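Local atomic coordinates of glycogen synthase (Cyanobacterium sp. CLg1, PDB entry 6GNF), a protein that belongs to the bacterial glycogen (starch) synthase family and probably has the two-domain GT-B glycosyltransferase fold, with ADP and a glycan bound in the model. Residues L22-S28 with N164-N170; M198-I203 with L258-F262; S272-E278 with V455-D460. All coordinates share one frame; numbering follows the deposited sequence.

Contact 1 of 3, residues L22-S28 with N164-N170. With SO4 (sulfate ion), chain H.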
# COMPACT_ATOMS: atom_id res chain seq x y z
N LEU A 22 -3.76 25.51 1.39
CA LEU A 22 -2.96 24.71 2.31
C LEU A 22 -1.61 24.37 1.70
O LEU A 22 -1.48 24.24 0.48
CB LEU A 22 -3.67 23.40 2.65
CG LEU A 22 -5.03 23.53 3.33
CD1 LEU A 22 -5.78 22.21 3.24
CD2 LEU A 22 -4.86 23.97 4.78
N ASN A 23 -0.61 24.20 2.56
CA ASN A 23 0.71 23.73 2.19
C ASN A 23 0.88 22.32 2.73
O ASN A 23 0.91 22.12 3.95
CB ASN A 23 1.77 24.65 2.79
CG ASN A 23 1.68 26.07 2.26
OD1 ASN A 23 1.60 26.29 1.06
ND2 ASN A 23 1.69 27.04 3.15
N ILE A 24 0.96 21.34 1.84
CA ILE A 24 0.99 19.95 2.23
C ILE A 24 2.23 19.27 1.67
O ILE A 24 2.43 19.24 0.46
CB ILE A 24 -0.26 19.20 1.74
CG1 ILE A 24 -1.52 19.98 2.11
CG2 ILE A 24 -0.32 17.80 2.35
CD1 ILE A 24 -2.75 19.51 1.39
N CYS A 25 3.02 18.67 2.55
CA CYS A 25 4.25 17.99 2.17
C CYS A 25 4.14 16.51 2.52
O CYS A 25 4.15 16.16 3.71
CB CYS A 25 5.43 18.63 2.89
SG CYS A 25 7.02 17.88 2.52
N PHE A 26 3.99 15.65 1.51
CA PHE A 26 3.87 14.20 1.71
C PHE A 26 5.26 13.60 1.74
O PHE A 26 6.09 13.89 0.87
CB PHE A 26 3.12 13.53 0.55
CG PHE A 26 1.63 13.64 0.65
CD1 PHE A 26 1.00 14.83 0.38
CD2 PHE A 26 0.86 12.54 1.00
CE1 PHE A 26 -0.38 14.94 0.47
CE2 PHE A 26 -0.52 12.64 1.09
CZ PHE A 26 -1.14 13.84 0.82
N VAL A 27 5.52 12.76 2.74
CA VAL A 27 6.81 12.12 2.86
C VAL A 27 6.59 10.61 2.82
O VAL A 27 5.75 10.08 3.53
CB VAL A 27 7.52 12.54 4.16
CG1 VAL A 27 8.96 12.08 4.17
CG2 VAL A 27 7.47 14.06 4.32
N SER A 28 7.30 9.93 1.93
CA SER A 28 7.20 8.47 1.84
C SER A 28 8.40 7.86 1.18
O SER A 28 9.22 8.55 0.59
CB SER A 28 5.93 8.05 1.08
OG SER A 28 5.97 8.37 -0.28
N ASN A 164 4.50 27.26 7.34
CA ASN A 164 3.11 26.89 7.63
C ASN A 164 2.71 25.67 6.84
O ASN A 164 1.83 25.73 5.98
CB ASN A 164 2.17 28.05 7.34
CG ASN A 164 2.41 29.21 8.29
OD1 ASN A 164 2.56 29.02 9.50
ND2 ASN A 164 2.49 30.40 7.74
N THR A 165 3.34 24.56 7.20
CA THR A 165 3.29 23.35 6.41
C THR A 165 2.72 22.20 7.22
O THR A 165 2.97 22.10 8.41
CB THR A 165 4.71 22.99 5.94
OG1 THR A 165 5.13 24.01 5.02
CG2 THR A 165 4.74 21.62 5.26
N ILE A 166 1.92 21.36 6.56
CA ILE A 166 1.44 20.11 7.12
C ILE A 166 2.28 18.99 6.51
O ILE A 166 2.22 18.76 5.31
CB ILE A 166 -0.05 19.88 6.79
CG1 ILE A 166 -0.91 20.97 7.43
CG2 ILE A 166 -0.51 18.51 7.28
CD1 ILE A 166 -2.33 20.99 6.94
N PHE A 167 3.02 18.28 7.35
CA PHE A 167 3.77 17.11 6.92
C PHE A 167 2.90 15.87 7.03
O PHE A 167 2.45 15.52 8.12
CB PHE A 167 5.02 16.92 7.78
CG PHE A 167 6.08 17.97 7.57
CD1 PHE A 167 7.00 17.85 6.53
CD2 PHE A 167 6.18 19.06 8.42
CE1 PHE A 167 7.97 18.81 6.34
CE2 PHE A 167 7.15 20.02 8.23
CZ PHE A 167 8.05 19.89 7.19
N VAL A 168 2.68 15.18 5.91
CA VAL A 168 1.98 13.89 5.92
C VAL A 168 3.00 12.76 5.85
O VAL A 168 3.67 12.57 4.83
CB VAL A 168 0.97 13.78 4.77
CG1 VAL A 168 0.22 12.46 4.84
CG2 VAL A 168 -0.02 14.93 4.81
N CYS A 169 3.17 12.08 6.98
CA CYS A 169 4.13 10.99 7.12
C CYS A 169 3.44 9.67 6.81
O CYS A 169 2.54 9.25 7.53
CB CYS A 169 4.66 10.97 8.54
SG CYS A 169 5.25 12.60 9.07
N ASN A 170 3.89 9.02 5.74
CA ASN A 170 3.29 7.78 5.30
C ASN A 170 4.03 6.59 5.87
O ASN A 170 5.22 6.42 5.65
CB ASN A 170 3.28 7.73 3.77
CG ASN A 170 2.33 8.74 3.19
OD1 ASN A 170 1.14 8.48 3.05
ND2 ASN A 170 2.84 9.92 2.85
S SO4 H . 1.74 30.84 3.91
O1 SO4 H . 2.88 30.47 4.78
O2 SO4 H . 0.48 30.72 4.68
O3 SO4 H . 1.68 29.95 2.72
O4 SO4 H . 1.95 32.24 3.45
O HOH W 1 -0.92 24.73 5.23
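Strands 23-27 and 166-170 pair in parallel inside the mixed sheet of the N-terminal half, with Ile24 beside Ile166 and Phe26 beside Val168. In the ladder Ile166 N donates to Asn23 O, Cys25 N to Ile166 O, Val168 N to Cys25 O and Val27 N to Val168 O. At its far end Asn170 grips Val27 O twice. Asn170 N donates to Val27 O at 3.1 Å and Asn170 ND2 to the same Val27 O at 3.0 Å, the latter from above the carbonyl plane. The other end of this amide, OD1, is held by His201. Strand 57-63 flanks 23-27 and strand 195-200 flanks 166-170, which is the parallel core of a Rossmann-like domain, as in the GT-B fold. On one face of the sheet, Val168 CB sits over the Phe26 ring, 4.1 Å from its centroid, a CH-pi contact. Val168 CG2 meets Ile24 CG2 at 3.8 Å. Phe536 of helix 526-540 packs on Ile24 and Ile166 from this face. On the other face, with chi1 at 180°, Cys25 SG swings away from its own N and reaches the Phe167 ring obliquely, 4.0 Å from Phe167 CD1, a sulfur-aromatic contact. At the start of the pair Asn23 ND2 donates to Asn164 O at 3.1 Å and to sulfate O3 at 2.9 Å. Asn164 ND2 donates to sulfate O1. The sulfate probably comes from the crystallisation liquor.

Contact 2 of 3, residues M198-I203 with L258-F262; sequences MLLHNI and LKAGF. With AC1 (4,6-dideoxy-4-{[(1S,4R,5S,6S)-4,5,6-trihydroxy-3-(hydroxymethyl)cyclohex-2-en-1-yl]amino}-alpha-D-glucopyranose), chain D.
A chi1 of -159° carries Met198 CG away from its own backbone N and over to Phe262, while bends at chi2 and chi3 turn CE back toward Leu258. Ile203 has a similar chi1, -161°, which sends CG1 and then CD1 into the same apolar cluster. The contact packs helix 257-264 against strand 195-200. After the helix the chain enters strand 267-270, the parallel neighbour of 195-200 in the sheet. Strand, helix and strand thus form a beta-alpha-beta crossover of the Rossmann-like N-terminal domain, with a long excursion before the helix. Met198 CG lies 4.0 Å from Phe262 CD1 and meets the ring obliquely. Met198 CE ends 4.1 Å from Leu258 CD1. Gly261 has no side chain, and Met198 SD lies 4.2 Å from its CA. Leu258 CG lies over one face of the Phe262 ring, offset toward the rim, while Leu200 CD2 and Ile203 CD1 come to its edge. There Leu200 CD2 is 4.1 Å from Phe262 CZ. The Leu258 CD2 methyl rests against two neighbouring methyls, 3.9 Å from Leu200 CD1 and 3.9 Å from Ile203 CD1. Leu200 and Ile203 each cross Leu258 at about a right angle. All six touching residues are buried, and no hydrogen bond joins the segments. His201 and Asn202, between Leu200 and Ile203, belong to the glycan pocket. In the plane of its ring, His201 ND1 is hydrogen-bonded to O6B of the bound AC1 at 3.0 Å.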
# COMPACT_ATOMS: atom_id res chain seq x y z
N MET A 198 0.14 11.51 10.76
CA MET A 198 0.63 10.16 10.58
C MET A 198 -0.42 9.45 9.73
O MET A 198 -1.56 9.28 10.15
CB MET A 198 0.78 9.51 11.96
CG MET A 198 1.70 8.31 12.02
SD MET A 198 3.41 8.77 11.64
CE MET A 198 3.67 7.58 10.32
N LEU A 199 -0.08 9.13 8.48
CA LEU A 199 -0.98 8.39 7.61
C LEU A 199 -0.55 6.94 7.56
O LEU A 199 0.49 6.62 6.98
CB LEU A 199 -1.03 8.99 6.21
CG LEU A 199 -1.99 8.31 5.21
CD1 LEU A 199 -3.39 8.16 5.80
CD2 LEU A 199 -2.05 9.09 3.91
N LEU A 200 -1.35 6.08 8.17
CA LEU A 200 -1.03 4.67 8.29
C LEU A 200 -1.64 3.89 7.14
O LEU A 200 -2.85 3.99 6.89
CB LEU A 200 -1.58 4.14 9.62
CG LEU A 200 -1.52 2.63 9.82
CD1 LEU A 200 -0.07 2.17 9.97
CD2 LEU A 200 -2.35 2.22 11.02
N HIS A 201 -0.80 3.16 6.41
CA HIS A 201 -1.28 2.30 5.32
C HIS A 201 -1.31 0.83 5.70
O HIS A 201 -2.06 0.08 5.10
CB HIS A 201 -0.41 2.47 4.08
CG HIS A 201 -0.39 3.87 3.55
ND1 HIS A 201 -1.15 4.26 2.47
CD2 HIS A 201 0.28 4.97 3.96
CE1 HIS A 201 -0.94 5.54 2.24
NE2 HIS A 201 -0.07 6.00 3.12
N ASN A 202 -0.47 0.43 6.66
CA ASN A 202 -0.37 -0.97 7.07
C ASN A 202 0.27 -1.11 8.44
O ASN A 202 1.46 -0.82 8.60
CB ASN A 202 0.45 -1.77 6.05
CG ASN A 202 0.18 -3.27 6.12
OD1 ASN A 202 0.02 -3.85 7.20
ND2 ASN A 202 0.10 -3.90 4.98
N ILE A 203 -0.52 -1.60 9.40
CA ILE A 203 -0.10 -1.70 10.80
C ILE A 203 0.80 -2.90 11.07
O ILE A 203 1.39 -2.99 12.14
CB ILE A 203 -1.34 -1.76 11.74
CG1 ILE A 203 -0.98 -1.41 13.18
CG2 ILE A 203 -2.00 -3.12 11.71
CD1 ILE A 203 -1.01 0.07 13.48
N LEU A 258 6.68 3.44 14.84
CA LEU A 258 5.31 3.83 14.54
C LEU A 258 4.59 4.26 15.81
O LEU A 258 3.77 5.17 15.77
CB LEU A 258 4.54 2.68 13.90
CG LEU A 258 3.13 3.01 13.42
CD1 LEU A 258 3.17 4.12 12.39
CD2 LEU A 258 2.49 1.78 12.83
N LYS A 259 4.86 3.56 16.91
CA LYS A 259 4.34 3.94 18.22
C LYS A 259 4.74 5.38 18.55
O LYS A 259 3.89 6.19 18.89
CB LYS A 259 4.85 3.00 19.29
CG LYS A 259 4.48 3.39 20.72
CD LYS A 259 4.75 2.25 21.68
CE LYS A 259 4.62 2.67 23.14
NZ LYS A 259 5.71 3.59 23.57
N ALA A 260 6.04 5.67 18.43
CA ALA A 260 6.54 7.02 18.69
C ALA A 260 5.89 8.05 17.77
O ALA A 260 5.59 9.16 18.19
CB ALA A 260 8.06 7.06 18.55
N GLY A 261 5.68 7.67 16.51
CA GLY A 261 5.01 8.53 15.55
C GLY A 261 3.58 8.84 15.94
O GLY A 261 3.12 9.99 15.85
N PHE A 262 2.85 7.81 16.37
CA PHE A 262 1.49 8.02 16.87
C PHE A 262 1.46 8.97 18.05
O PHE A 262 0.59 9.83 18.14
CB PHE A 262 0.82 6.71 17.29
CG PHE A 262 0.26 5.90 16.16
CD1 PHE A 262 -0.19 6.50 14.98
CD2 PHE A 262 0.15 4.53 16.28
CE1 PHE A 262 -0.71 5.74 13.95
CE2 PHE A 262 -0.38 3.76 15.26
CZ PHE A 262 -0.81 4.37 14.09
C1 AC1 D . 4.69 -1.29 1.82
O2 AC1 D . 4.38 0.17 3.75
C2 AC1 D . 3.78 -0.27 2.51
C4A AC1 D . -3.45 -0.41 1.22
C3 AC1 D . 2.38 -0.84 2.77
O3 AC1 D . 1.57 0.23 3.25
C4 AC1 D . 1.78 -1.48 1.49
N4A AC1 D . 0.42 -2.04 1.66
C5 AC1 D . 2.78 -2.53 1.00
O5 AC1 D . 4.03 -1.90 0.70
C6 AC1 D . 2.32 -3.26 -0.25
C1B AC1 D . -0.76 -1.31 2.14
C2B AC1 D . -2.04 -2.17 2.30
O2B AC1 D . -1.83 -3.57 2.12
C3B AC1 D . -3.18 -1.88 1.35
O3B AC1 D . -4.38 -2.48 1.85
O4 AC1 D . -4.40 -0.27 0.15
C5B AC1 D . -2.18 0.35 0.92
C7B AC1 D . -0.99 -0.09 1.28
C6B AC1 D . -2.29 1.66 0.21
O6B AC1 D . -3.10 2.50 1.03

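Contact 3 of 3, residues S272-E278 with V455-D460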
# COMPACT_ATOMS: atom_id res chain seq x y z
N SER A 272 -9.01 3.41 5.69
CA SER A 272 -10.45 3.10 5.65
C SER A 272 -11.04 3.17 7.07
O SER A 272 -10.35 2.85 8.04
CB SER A 272 -10.74 1.72 5.04
OG SER A 272 -10.48 0.68 5.95
N PRO A 273 -12.30 3.63 7.20
CA PRO A 273 -12.96 3.68 8.51
C PRO A 273 -13.02 2.33 9.22
O PRO A 273 -12.93 2.27 10.44
CB PRO A 273 -14.39 4.12 8.19
CG PRO A 273 -14.36 4.69 6.82
CD PRO A 273 -13.17 4.12 6.11
N ASN A 274 -13.25 1.26 8.48
CA ASN A 274 -13.38 -0.05 9.11
C ASN A 274 -12.04 -0.58 9.59
O ASN A 274 -11.98 -1.26 10.61
CB ASN A 274 -14.06 -1.06 8.17
CG ASN A 274 -14.39 -2.37 8.87
OD1 ASN A 274 -15.06 -2.39 9.90
ND2 ASN A 274 -13.89 -3.47 8.33
N PHE A 275 -10.97 -0.27 8.86
CA PHE A 275 -9.63 -0.64 9.31
C PHE A 275 -9.27 0.11 10.59
O PHE A 275 -8.70 -0.48 11.51
CB PHE A 275 -8.59 -0.37 8.24
CG PHE A 275 -7.19 -0.75 8.65
CD1 PHE A 275 -6.90 -2.05 9.04
CD2 PHE A 275 -6.17 0.18 8.64
CE1 PHE A 275 -5.61 -2.41 9.41
CE2 PHE A 275 -4.88 -0.17 9.01
CZ PHE A 275 -4.60 -1.47 9.39
N ALA A 276 -9.62 1.39 10.66
CA ALA A 276 -9.36 2.20 11.85
C ALA A 276 -10.04 1.56 13.06
O ALA A 276 -9.46 1.45 14.14
CB ALA A 276 -9.88 3.62 11.65
N HIS A 277 -11.28 1.14 12.85
CA HIS A 277 -12.06 0.42 13.84
C HIS A 277 -11.34 -0.85 14.29
O HIS A 277 -11.30 -1.14 15.48
CB HIS A 277 -13.41 0.06 13.23
CG HIS A 277 -14.42 -0.38 14.23
ND1 HIS A 277 -14.23 -1.50 15.01
CD2 HIS A 277 -15.66 0.09 14.53
CE1 HIS A 277 -15.29 -1.69 15.77
NE2 HIS A 277 -16.17 -0.74 15.51
N GLU A 278 -10.82 -1.62 13.34
CA GLU A 278 -10.12 -2.86 13.67
C GLU A 278 -8.88 -2.59 14.50
O GLU A 278 -8.62 -3.28 15.48
CB GLU A 278 -9.72 -3.62 12.41
CG GLU A 278 -10.87 -4.32 11.71
CD GLU A 278 -10.52 -4.88 10.35
OE1 GLU A 278 -9.53 -4.43 9.74
OE2 GLU A 278 -11.25 -5.79 9.92
N VAL A 455 -12.79 -8.05 5.75
CA VAL A 455 -11.82 -7.40 6.64
C VAL A 455 -11.46 -6.01 6.12
O VAL A 455 -11.46 -5.77 4.92
CB VAL A 455 -10.54 -8.25 6.81
CG1 VAL A 455 -10.86 -9.57 7.51
CG2 VAL A 455 -9.87 -8.52 5.47
N GLY A 456 -11.17 -5.11 7.06
CA GLY A 456 -10.67 -3.77 6.74
C GLY A 456 -11.52 -3.04 5.72
O GLY A 456 -12.75 -3.12 5.77
N GLY A 457 -10.87 -2.35 4.80
CA GLY A 457 -11.57 -1.53 3.81
C GLY A 457 -12.32 -2.28 2.73
O GLY A 457 -13.06 -1.68 1.96
N LEU A 458 -12.15 -3.61 2.68
CA LEU A 458 -12.94 -4.42 1.75
C LEU A 458 -14.41 -4.39 2.16
O LEU A 458 -15.29 -4.41 1.30
CB LEU A 458 -12.42 -5.86 1.71
CG LEU A 458 -10.98 -6.03 1.22
CD1 LEU A 458 -10.51 -7.47 1.39
CD2 LEU A 458 -10.84 -5.59 -0.23
N VAL A 459 -14.67 -4.34 3.46
CA VAL A 459 -16.03 -4.18 3.97
C VAL A 459 -16.59 -2.82 3.54
O VAL A 459 -17.74 -2.72 3.13
CB VAL A 459 -16.09 -4.30 5.51
CG1 VAL A 459 -17.51 -4.04 6.01
CG2 VAL A 459 -15.62 -5.68 5.96
N ASP A 460 -15.79 -1.78 3.64
CA ASP A 460 -16.21 -0.43 3.26
C ASP A 460 -16.46 -0.27 1.77
O ASP A 460 -17.37 0.44 1.37
CB ASP A 460 -15.16 0.61 3.69
CG ASP A 460 -15.16 0.88 5.18
OD1 ASP A 460 -16.24 1.04 5.76
OD2 ASP A 460 -14.07 0.93 5.77
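The peptide carbonyl of Gly456 is approached from both faces of its plane. Asn274 ND2 comes from one face at 2.8 Å from Gly456 O, and Val459 N, from the first turn of its own helix, comes from the other. The acceptor lies close to the Asn274 amide plane, only 9° out of it, so the amide points almost edge-on at the oxygen. The Asn274 CG position anti to the backbone N (chi1 -172°) carries the amide across to this carbonyl. Two carboxylates take up backbone N-H groups. Asp460 OD2 receives Asn274 N at 2.9 Å by its syn lone pair. Glu278 OE2 receives Gly456 N at 2.9 Å, but from above the carboxylate plane, 35° out of it. Glu278 OE1 lies in plane at the edge of the Phe275 ring.

The contact bridges the N-terminal domain, through the start of helix 273-281, and the C-terminal domain, through the start of helix 457-461. It thus lies across the interdomain cleft expected of a GT-B fold. Ser272 is the N-cap of the first helix, and its OG accepts from Phe275 N at 3.1 Å. The same OG is hydrogen-bonded to Pro435 O and lies 3.3 Å from Gly457 CA. Gly456 has a positive phi, a backbone shape that glycine takes easily, and its CA comes 4.1 Å from Phe275 N. Asp460 OD2 also touches Pro273 CD at 3.3 Å. This oxygen therefore sits at the N-terminal end of helix 273-281, where the helix dipole would probably stabilise its negative charge. No apolar side-chain pair is formed across this junction. Three directed hydrogen bonds join the segments, and each carboxylate binds a backbone N-H of the other segment, so the grip rests partly on the main chain of both domains.

Contacts 1 and 2 adjoin in one sheet, since strands 166-170 and 195-200 are neighbours. Cys169 O with Leu199 N, and Asn170 OD1 with His201 NE2, are probably hydrogen-bonded, at 2.8 Å each. Contact 1 thus backs a residue of the glycan pocket, although the Asn170 side chain itself stays about 8 Å from AC1. Contact 2 passes into contact 3 by packing, with Ile203 CG2 3.9 Å from Phe275 CZ. Contacts 1 and 3 do not touch; their nearest atoms are about 12 Å apart. Contact 3 joins this half to the C-terminal domain; the side chain of Phe275 is about 8 Å from AC1 and Gly457 about 10 Å from ADP.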